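Local coordinates for protein Pre-mRNA splicing factor PRP8 (Cyanidioschyzon merolae, PDB 6NQI) that is a pre-mRNA splicing factor of the spliceosome, here represented by its RNase H-like domain, and as a whole probably binds snRNAs and intronic pre-mRNA, at residues A[45-50]-A[55-60]. Sequence-based numbering, arbitrary orientation.
Sequences RTTWAG and AQLAKW
Leu-57 and Ala-58, in the first turns of helix 54-71, receive Thr-47 and Trp-48 from the loop that leads out of strand 37-43, a strand-to-helix connection at the surface of the RNase H-like domain of Prp8. No hydrogen bond joins the two segments; the contact is van der Waals packing, mostly apolar. The CB of Leu-57 is directed toward the loop, and its CG is anti to the backbone N (chi1 -180°), which extends the branch that way; the turn about chi2 then brings Leu-57 CD2 to 3.7 Å from Thr-47 O and 3.9 Å from Thr-47 CG2. Nearer the helix, Leu-57 CB and CG both meet Trp-48 CZ3, the ring coming in obliquely. Thr-47 CG2 also lies over one face of this indole, 4.1 Å above the plane, while Thr-47 OG1 is hydrogen-bonded to His-44 O. The indole additionally packs edge-to-face with Tyr-20, and its NE1 makes a weak hydrogen bond to Ala-19 O, tying the loop to strand 11-21. An alanine in place of Trp-48 would probably leave Leu-57 and Ala-58 without their aromatic neighbour and cost both links to that strand. On the helix, one residue after Leu-57, Ala-58 CB meets the indole at its edge, near the ring plane, 3.9 Å from Trp-48 CH2.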
loop_
_atom_site.group_PDB
_atom_site.type_symbol
_atom_site.label_atom_id
_atom_site.label_comp_id
_atom_site.label_asym_id
_atom_site.label_seq_id
_atom_site.Cartn_x
_atom_site.Cartn_y
_atom_site.Cartn_z
ATOM N N ARG A 45 -12.707 -9.640 -9.489
ATOM C CA ARG A 45 -13.692 -9.024 -10.365
ATOM C C ARG A 45 -15.123 -9.363 -9.988
ATOM O O ARG A 45 -16.015 -8.553 -10.257
ATOM C CB ARG A 45 -13.511 -9.487 -11.809
ATOM C CG ARG A 45 -12.431 -8.861 -12.616
ATOM C CD ARG A 45 -12.149 -9.774 -13.784
ATOM N NE ARG A 45 -11.677 -11.034 -13.231
ATOM C CZ ARG A 45 -11.295 -12.089 -13.938
ATOM N NH1 ARG A 45 -11.336 -12.071 -15.271
ATOM N NH2 ARG A 45 -10.878 -13.176 -13.300
ATOM N N THR A 46 -15.372 -10.501 -9.327
ATOM C CA THR A 46 -16.766 -10.845 -9.045
ATOM C C THR A 46 -17.399 -9.817 -8.126
ATOM O O THR A 46 -18.625 -9.645 -8.144
ATOM C CB THR A 46 -16.894 -12.254 -8.445
ATOM O OG1 THR A 46 -16.238 -12.307 -7.168
ATOM C CG2 THR A 46 -16.285 -13.295 -9.386
ATOM N N THR A 47 -16.564 -9.116 -7.343
ATOM C CA THR A 47 -17.025 -8.005 -6.520
ATOM C C THR A 47 -17.931 -7.078 -7.318
ATOM O O THR A 47 -19.043 -6.751 -6.890
ATOM C CB THR A 47 -15.810 -7.233 -5.985
ATOM O OG1 THR A 47 -14.937 -8.119 -5.277
ATOM C CG2 THR A 47 -16.215 -6.089 -5.085
ATOM N N TRP A 48 -17.517 -6.727 -8.529
ATOM C CA TRP A 48 -18.230 -5.709 -9.285
ATOM C C TRP A 48 -19.341 -6.263 -10.168
ATOM O O TRP A 48 -20.127 -5.469 -10.696
ATOM C CB TRP A 48 -17.234 -4.928 -10.155
ATOM C CG TRP A 48 -16.063 -4.501 -9.404
ATOM C CD1 TRP A 48 -14.793 -4.991 -9.501
ATOM C CD2 TRP A 48 -16.027 -3.483 -8.406
ATOM N NE1 TRP A 48 -13.965 -4.336 -8.613
ATOM C CE2 TRP A 48 -14.705 -3.408 -7.933
ATOM C CE3 TRP A 48 -16.985 -2.626 -7.875
ATOM C CZ2 TRP A 48 -14.320 -2.508 -6.960
ATOM C CZ3 TRP A 48 -16.614 -1.747 -6.920
ATOM C CH2 TRP A 48 -15.286 -1.682 -6.465
ATOM N N ALA A 49 -19.450 -7.583 -10.311
ATOM C CA ALA A 49 -20.480 -8.144 -11.174
ATOM C C ALA A 49 -21.847 -7.652 -10.726
ATOM O O ALA A 49 -22.175 -7.689 -9.535
ATOM C CB ALA A 49 -20.417 -9.668 -11.149
ATOM N N GLY A 50 -22.611 -7.105 -11.670
ATOM C CA GLY A 50 -23.950 -6.651 -11.359
ATOM C C GLY A 50 -24.046 -5.464 -10.420
ATOM O O GLY A 50 -25.114 -5.225 -9.858
ATOM N N ALA A 55 -18.041 3.750 -6.278
ATOM C CA ALA A 55 -17.589 4.431 -5.070
ATOM C C ALA A 55 -18.311 3.904 -3.833
ATOM O O ALA A 55 -17.669 3.600 -2.815
ATOM C CB ALA A 55 -17.779 5.941 -5.212
ATOM N N GLN A 56 -19.637 3.738 -3.923
ATOM C CA GLN A 56 -20.413 3.194 -2.812
ATOM C C GLN A 56 -19.864 1.856 -2.338
ATOM O O GLN A 56 -19.686 1.635 -1.136
ATOM C CB GLN A 56 -21.871 3.040 -3.242
ATOM C CG GLN A 56 -22.765 2.363 -2.214
ATOM C CD GLN A 56 -23.497 3.353 -1.317
ATOM O OE1 GLN A 56 -24.721 3.540 -1.452
ATOM N NE2 GLN A 56 -22.755 3.995 -0.389
ATOM N N LEU A 57 -19.599 0.940 -3.266
ATOM C CA LEU A 57 -19.081 -0.361 -2.863
ATOM C C LEU A 57 -17.633 -0.270 -2.379
ATOM O O LEU A 57 -17.279 -0.851 -1.345
ATOM C CB LEU A 57 -19.215 -1.340 -4.024
ATOM C CG LEU A 57 -18.722 -2.768 -3.787
ATOM C CD1 LEU A 57 -19.047 -3.261 -2.374
ATOM C CD2 LEU A 57 -19.333 -3.701 -4.830
ATOM N N ALA A 58 -16.790 0.449 -3.123
ATOM C CA ALA A 58 -15.352 0.482 -2.866
ATOM C C ALA A 58 -15.031 1.098 -1.509
ATOM O O ALA A 58 -14.171 0.594 -0.775
ATOM C CB ALA A 58 -14.651 1.247 -3.985
ATOM N N LYS A 59 -15.673 2.223 -1.180
ATOM C CA LYS A 59 -15.383 2.870 0.090
ATOM C C LYS A 59 -15.674 1.934 1.257
ATOM O O LYS A 59 -14.867 1.835 2.203
ATOM C CB LYS A 59 -16.169 4.178 0.205
ATOM C CG LYS A 59 -17.632 4.067 0.574
ATOM C CD LYS A 59 -18.283 5.422 0.378
ATOM C CE LYS A 59 -19.593 5.522 1.113
ATOM N NZ LYS A 59 -20.209 6.872 0.920
ATOM N N TRP A 60 -16.783 1.187 1.181
ATOM C CA TRP A 60 -17.149 0.327 2.295
ATOM C C TRP A 60 -16.289 -0.928 2.346
ATOM O O TRP A 60 -15.919 -1.375 3.439
ATOM C CB TRP A 60 -18.629 -0.019 2.229
ATOM C CG TRP A 60 -19.473 1.096 2.751
ATOM C CD1 TRP A 60 -20.253 1.954 2.028
ATOM C CD2 TRP A 60 -19.561 1.524 4.106
ATOM N NE1 TRP A 60 -20.857 2.868 2.860
ATOM C CE2 TRP A 60 -20.441 2.628 4.142
ATOM C CE3 TRP A 60 -18.986 1.076 5.300
ATOM C CZ2 TRP A 60 -20.765 3.282 5.325
ATOM C CZ3 TRP A 60 -19.311 1.717 6.466
ATOM C CH2 TRP A 60 -20.193 2.814 6.476
#